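Local coordinates for peroxinectin A (Dictyostelium discoideum, PDB 6ERC), which uses hydrogen peroxide and a bound haem to oxidise phenolic donors and small anions such as iodide and thiocyanate, at residues Pro98-Gly110 with Arg365-Leu377. Residues are numbered along the deposited sequence; the frame is centred on the assembly and turned at random.
Sequences PKCDQYFDPACIG and RNFLFGKPGQGGL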
loop_
_atom_site.group_PDB
_atom_site.type_symbol
_atom_site.label_atom_id
_atom_site.label_comp_id
_atom_site.label_asym_id
_atom_site.label_seq_id
_atom_site.Cartn_x
_atom_site.Cartn_y
_atom_site.Cartn_z
ATOM N N PRO A 98 -25.649 5.677 -8.936
ATOM C CA PRO A 98 -26.795 5.415 -9.812
ATOM C C PRO A 98 -28.103 5.469 -9.035
ATOM O O PRO A 98 -28.183 5.031 -7.887
ATOM C CB PRO A 98 -26.516 4.011 -10.353
ATOM C CG PRO A 98 -25.043 3.869 -10.277
ATOM C CD PRO A 98 -24.613 4.639 -9.068
ATOM N N LYS A 99 -29.136 6.012 -9.675
ATOM C CA LYS A 99 -30.434 6.115 -9.024
ATOM C C LYS A 99 -30.911 4.733 -8.594
ATOM O O LYS A 99 -30.762 3.751 -9.326
ATOM C CB LYS A 99 -31.451 6.767 -9.965
ATOM C CG LYS A 99 -32.750 7.186 -9.281
ATOM C CD LYS A 99 -33.689 7.935 -10.219
ATOM C CE LYS A 99 -34.334 7.011 -11.244
ATOM N NZ LYS A 99 -35.422 7.688 -12.014
ATOM N N CYS A 100 -31.465 4.660 -7.382
ATOM C CA CYS A 100 -32.023 3.439 -6.804
ATOM C C CYS A 100 -30.956 2.456 -6.338
ATOM O O CYS A 100 -31.264 1.287 -6.092
ATOM C CB CYS A 100 -32.967 2.728 -7.781
ATOM S SG CYS A 100 -34.395 3.693 -8.284
ATOM N N ASP A 101 -29.706 2.889 -6.201
ATOM C CA ASP A 101 -28.674 1.989 -5.704
ATOM C C ASP A 101 -29.066 1.467 -4.328
ATOM O O ASP A 101 -29.347 2.246 -3.412
ATOM C CB ASP A 101 -27.325 2.705 -5.644
ATOM C CG ASP A 101 -26.179 1.766 -5.290
ATOM O OD1 ASP A 101 -26.190 1.189 -4.182
ATOM O OD2 ASP A 101 -25.270 1.595 -6.131
ATOM N N GLN A 102 -29.094 0.140 -4.188
ATOM C CA GLN A 102 -29.559 -0.473 -2.948
ATOM C C GLN A 102 -28.663 -0.148 -1.759
ATOM O O GLN A 102 -29.131 -0.202 -0.618
ATOM C CB GLN A 102 -29.659 -1.990 -3.119
ATOM C CG GLN A 102 -30.616 -2.435 -4.215
ATOM C CD GLN A 102 -32.031 -1.946 -3.986
ATOM O OE1 GLN A 102 -32.497 -1.877 -2.851
ATOM N NE2 GLN A 102 -32.721 -1.594 -5.067
ATOM N N TYR A 103 -27.395 0.188 -1.992
ATOM C CA TYR A 103 -26.473 0.466 -0.898
ATOM C C TYR A 103 -26.325 1.949 -0.590
ATOM O O TYR A 103 -25.967 2.292 0.542
ATOM C CB TYR A 103 -25.086 -0.118 -1.209
ATOM C CG TYR A 103 -25.091 -1.621 -1.377
ATOM C CD1 TYR A 103 -25.346 -2.201 -2.614
ATOM C CD2 TYR A 103 -24.849 -2.458 -0.297
ATOM C CE1 TYR A 103 -25.355 -3.574 -2.768
ATOM C CE2 TYR A 103 -24.856 -3.829 -0.444
ATOM C CZ TYR A 103 -25.110 -4.382 -1.679
ATOM O OH TYR A 103 -25.119 -5.749 -1.825
ATOM N N PHE A 104 -26.593 2.834 -1.555
ATOM C CA PHE A 104 -26.378 4.259 -1.339
ATOM C C PHE A 104 -27.520 5.131 -1.853
ATOM O O PHE A 104 -27.391 6.362 -1.830
ATOM C CB PHE A 104 -25.063 4.698 -1.997
ATOM C CG PHE A 104 -23.853 3.978 -1.471
ATOM C CD1 PHE A 104 -23.351 4.266 -0.212
ATOM C CD2 PHE A 104 -23.216 3.015 -2.236
ATOM C CE1 PHE A 104 -22.237 3.607 0.274
ATOM C CE2 PHE A 104 -22.102 2.350 -1.754
ATOM C CZ PHE A 104 -21.611 2.648 -0.496
ATOM N N ASP A 105 -28.630 4.548 -2.310
ATOM C CA ASP A 105 -29.754 5.349 -2.780
ATOM C C ASP A 105 -31.001 4.487 -2.941
ATOM O O ASP A 105 -31.595 4.446 -4.028
ATOM C CB ASP A 105 -29.408 6.031 -4.103
ATOM C CG ASP A 105 -30.487 6.991 -4.563
ATOM O OD1 ASP A 105 -31.208 7.531 -3.698
ATOM O OD2 ASP A 105 -30.627 7.191 -5.788
ATOM N N PRO A 106 -31.438 3.790 -1.891
ATOM C CA PRO A 106 -32.620 2.929 -2.039
ATOM C C PRO A 106 -33.901 3.705 -2.286
ATOM O O PRO A 106 -34.824 3.169 -2.912
ATOM C CB PRO A 106 -32.663 2.166 -0.708
ATOM C CG PRO A 106 -31.971 3.066 0.258
ATOM C CD PRO A 106 -30.897 3.762 -0.522
ATOM N N ALA A 107 -33.987 4.949 -1.815
ATOM C CA ALA A 107 -35.163 5.778 -2.042
ATOM C C ALA A 107 -35.228 6.335 -3.456
ATOM O O ALA A 107 -36.171 7.067 -3.772
ATOM C CB ALA A 107 -35.194 6.937 -1.042
ATOM N N CYS A 108 -34.249 6.024 -4.303
ATOM C CA CYS A 108 -34.281 6.408 -5.712
ATOM C C CYS A 108 -34.258 7.926 -5.889
ATOM O O CYS A 108 -34.947 8.481 -6.748
ATOM C CB CYS A 108 -35.497 5.802 -6.413
ATOM S SG CYS A 108 -35.449 4.000 -6.569
ATOM N N ILE A 109 -33.456 8.606 -5.077
ATOM C CA ILE A 109 -33.162 10.020 -5.281
ATOM C C ILE A 109 -31.875 10.087 -6.097
ATOM O O ILE A 109 -30.795 9.764 -5.597
ATOM C CB ILE A 109 -33.022 10.772 -3.952
ATOM C CG1 ILE A 109 -34.240 10.513 -3.058
ATOM C CG2 ILE A 109 -32.861 12.266 -4.214
ATOM C CD1 ILE A 109 -34.103 11.064 -1.650
ATOM N N GLY A 110 -31.985 10.503 -7.355
ATOM C CA GLY A 110 -30.860 10.422 -8.269
ATOM C C GLY A 110 -29.807 11.501 -8.116
ATOM O O GLY A 110 -29.092 11.800 -9.076
ATOM N N ARG A 365 -16.265 -2.796 -0.637
ATOM C CA ARG A 365 -17.011 -2.220 -1.750
ATOM C C ARG A 365 -18.321 -1.583 -1.304
ATOM O O ARG A 365 -18.796 -0.646 -1.953
ATOM C CB ARG A 365 -17.287 -3.294 -2.804
ATOM C CG ARG A 365 -17.540 -2.738 -4.195
ATOM C CD ARG A 365 -17.869 -3.835 -5.195
ATOM N NE ARG A 365 -19.182 -4.426 -4.955
ATOM C CZ ARG A 365 -20.337 -3.881 -5.332
ATOM N NH1 ARG A 365 -20.356 -2.717 -5.967
ATOM N NH2 ARG A 365 -21.479 -4.501 -5.070
ATOM N N ASN A 366 -18.913 -2.062 -0.214
ATOM C CA ASN A 366 -20.196 -1.562 0.270
ATOM C C ASN A 366 -20.128 -1.264 1.761
ATOM O O ASN A 366 -20.928 -1.757 2.558
ATOM C CB ASN A 366 -21.314 -2.564 -0.017
ATOM C CG ASN A 366 -21.589 -2.728 -1.499
ATOM O OD1 ASN A 366 -21.732 -1.748 -2.233
ATOM N ND2 ASN A 366 -21.662 -3.975 -1.949
ATOM N N PHE A 367 -19.162 -0.440 2.161
ATOM C CA PHE A 367 -19.064 -0.012 3.549
ATOM C C PHE A 367 -20.001 1.165 3.795
ATOM O O PHE A 367 -19.986 2.147 3.046
ATOM C CB PHE A 367 -17.628 0.383 3.898
ATOM C CG PHE A 367 -17.485 0.945 5.283
ATOM C CD1 PHE A 367 -17.423 0.104 6.380
ATOM C CD2 PHE A 367 -17.432 2.314 5.490
ATOM C CE1 PHE A 367 -17.302 0.615 7.657
ATOM C CE2 PHE A 367 -17.311 2.831 6.768
ATOM C CZ PHE A 367 -17.246 1.982 7.850
ATOM N N LEU A 368 -20.805 1.070 4.850
ATOM C CA LEU A 368 -21.803 2.083 5.167
ATOM C C LEU A 368 -21.484 2.740 6.501
ATOM O O LEU A 368 -20.980 2.090 7.423
ATOM C CB LEU A 368 -23.212 1.480 5.223
ATOM C CG LEU A 368 -23.775 0.923 3.917
ATOM C CD1 LEU A 368 -25.161 0.353 4.155
ATOM C CD2 LEU A 368 -23.818 1.992 2.838
ATOM N N PHE A 369 -21.778 4.039 6.591
ATOM C CA PHE A 369 -21.705 4.723 7.876
ATOM C C PHE A 369 -22.874 4.321 8.766
ATOM O O PHE A 369 -22.717 4.184 9.985
ATOM C CB PHE A 369 -21.691 6.241 7.674
ATOM C CG PHE A 369 -20.515 6.749 6.874
ATOM C CD1 PHE A 369 -19.327 6.033 6.808
ATOM C CD2 PHE A 369 -20.601 7.955 6.194
ATOM C CE1 PHE A 369 -18.253 6.508 6.075
ATOM C CE2 PHE A 369 -19.530 8.435 5.462
ATOM C CZ PHE A 369 -18.355 7.709 5.402
ATOM N N GLY A 370 -24.049 4.121 8.172
ATOM C CA GLY A 370 -25.224 3.730 8.924
ATOM C C GLY A 370 -26.273 3.053 8.066
ATOM O O GLY A 370 -26.111 1.892 7.678
ATOM N N LYS A 371 -27.353 3.771 7.759
ATOM C CA LYS A 371 -28.438 3.212 6.975
ATOM C C LYS A 371 -28.009 3.062 5.516
ATOM O O LYS A 371 -26.973 3.591 5.103
ATOM C CB LYS A 371 -29.679 4.096 7.091
ATOM C CG LYS A 371 -30.201 4.273 8.514
ATOM C CD LYS A 371 -30.780 2.980 9.070
ATOM C CE LYS A 371 -31.388 3.187 10.452
ATOM N NZ LYS A 371 -31.932 1.923 11.027
ATOM N N PRO A 372 -28.786 2.337 4.704
ATOM C CA PRO A 372 -28.381 2.101 3.308
ATOM C C PRO A 372 -28.535 3.301 2.384
ATOM O O PRO A 372 -28.283 3.157 1.181
ATOM C CB PRO A 372 -29.308 0.954 2.859
ATOM C CG PRO A 372 -29.893 0.393 4.106
ATOM C CD PRO A 372 -29.967 1.534 5.062
ATOM N N GLY A 373 -28.936 4.471 2.878
ATOM C CA GLY A 373 -29.122 5.617 2.008
ATOM C C GLY A 373 -28.345 6.858 2.404
ATOM O O GLY A 373 -28.459 7.894 1.743
ATOM N N GLN A 374 -27.541 6.774 3.462
ATOM C CA GLN A 374 -26.876 7.947 4.030
ATOM C C GLN A 374 -25.407 7.631 4.296
ATOM O O GLN A 374 -25.067 7.019 5.313
ATOM C CB GLN A 374 -27.582 8.400 5.305
ATOM C CG GLN A 374 -28.053 7.257 6.193
ATOM C CD GLN A 374 -28.695 7.722 7.491
ATOM O OE1 GLN A 374 -28.731 6.980 8.473
ATOM N NE2 GLN A 374 -29.216 8.948 7.500
ATOM N N GLY A 375 -24.540 8.062 3.384
ATOM C CA GLY A 375 -23.110 7.990 3.592
ATOM C C GLY A 375 -22.536 6.617 3.297
ATOM O O GLY A 375 -23.240 5.645 3.023
ATOM N N GLY A 376 -21.211 6.549 3.356
ATOM C CA GLY A 376 -20.468 5.332 3.123
ATOM C C GLY A 376 -19.383 5.541 2.092
ATOM O O GLY A 376 -19.199 6.630 1.551
ATOM N N LEU A 377 -18.654 4.461 1.818
ATOM C CA LEU A 377 -17.557 4.516 0.863
ATOM C C LEU A 377 -17.465 3.198 0.105
ATOM O O LEU A 377 -17.846 2.140 0.612
ATOM C CB LEU A 377 -16.227 4.827 1.561
ATOM C CG LEU A 377 -15.759 3.826 2.621
ATOM C CD1 LEU A 377 -14.783 2.803 2.034
ATOM C CD2 LEU A 377 -15.138 4.571 3.790
HETATM O O HOH W 1 -25.532 7.466 0.385
#
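Y103 and F104 both donate their backbone N-H to D101 OD1. Y103 N closes an Asx turn and F104 N extends it to an Asx motif, ordering the backbone from which both rings extend. The Y103 N to D101 OD1 bond is 2.7 Å and runs nearly along the C-O axis. F104 N meets the same oxygen from above the carboxylate plane. R49 and N53 of helix 48-56 hold D101 OD2.

The Y103 ring stacks on the N366 amide, with planes 2° apart. N366 CG sits 3.4 Å above the ring plane, over its centre. A chi1 of -67° puts N366 CG there, anti to its own carbonyl carbon, and chi2 turns the amide flat. R49 also binds N366 OD1. With an alanine replacing Y103, the amide would probably lose its stacking face and rely more on R49.

F104 reaches deeper. Its CE1 lies 3.4 Å from L368 CD2, while G375 O lies at the ring edge, in plane. G376 has no side chain, which lets F104 CE1 come within 3.8 Å of G376 CA. P106 CD packs 3.6 Å from G373 CA.

A water donates to F104 O (3.1 Å) and bonds weakly to G373 O and G375 N. No direct hydrogen bond joins the segments, so stacking and apolar packing hold the strand-connecting loop to the inter-helix loop, with the water a weak bridge.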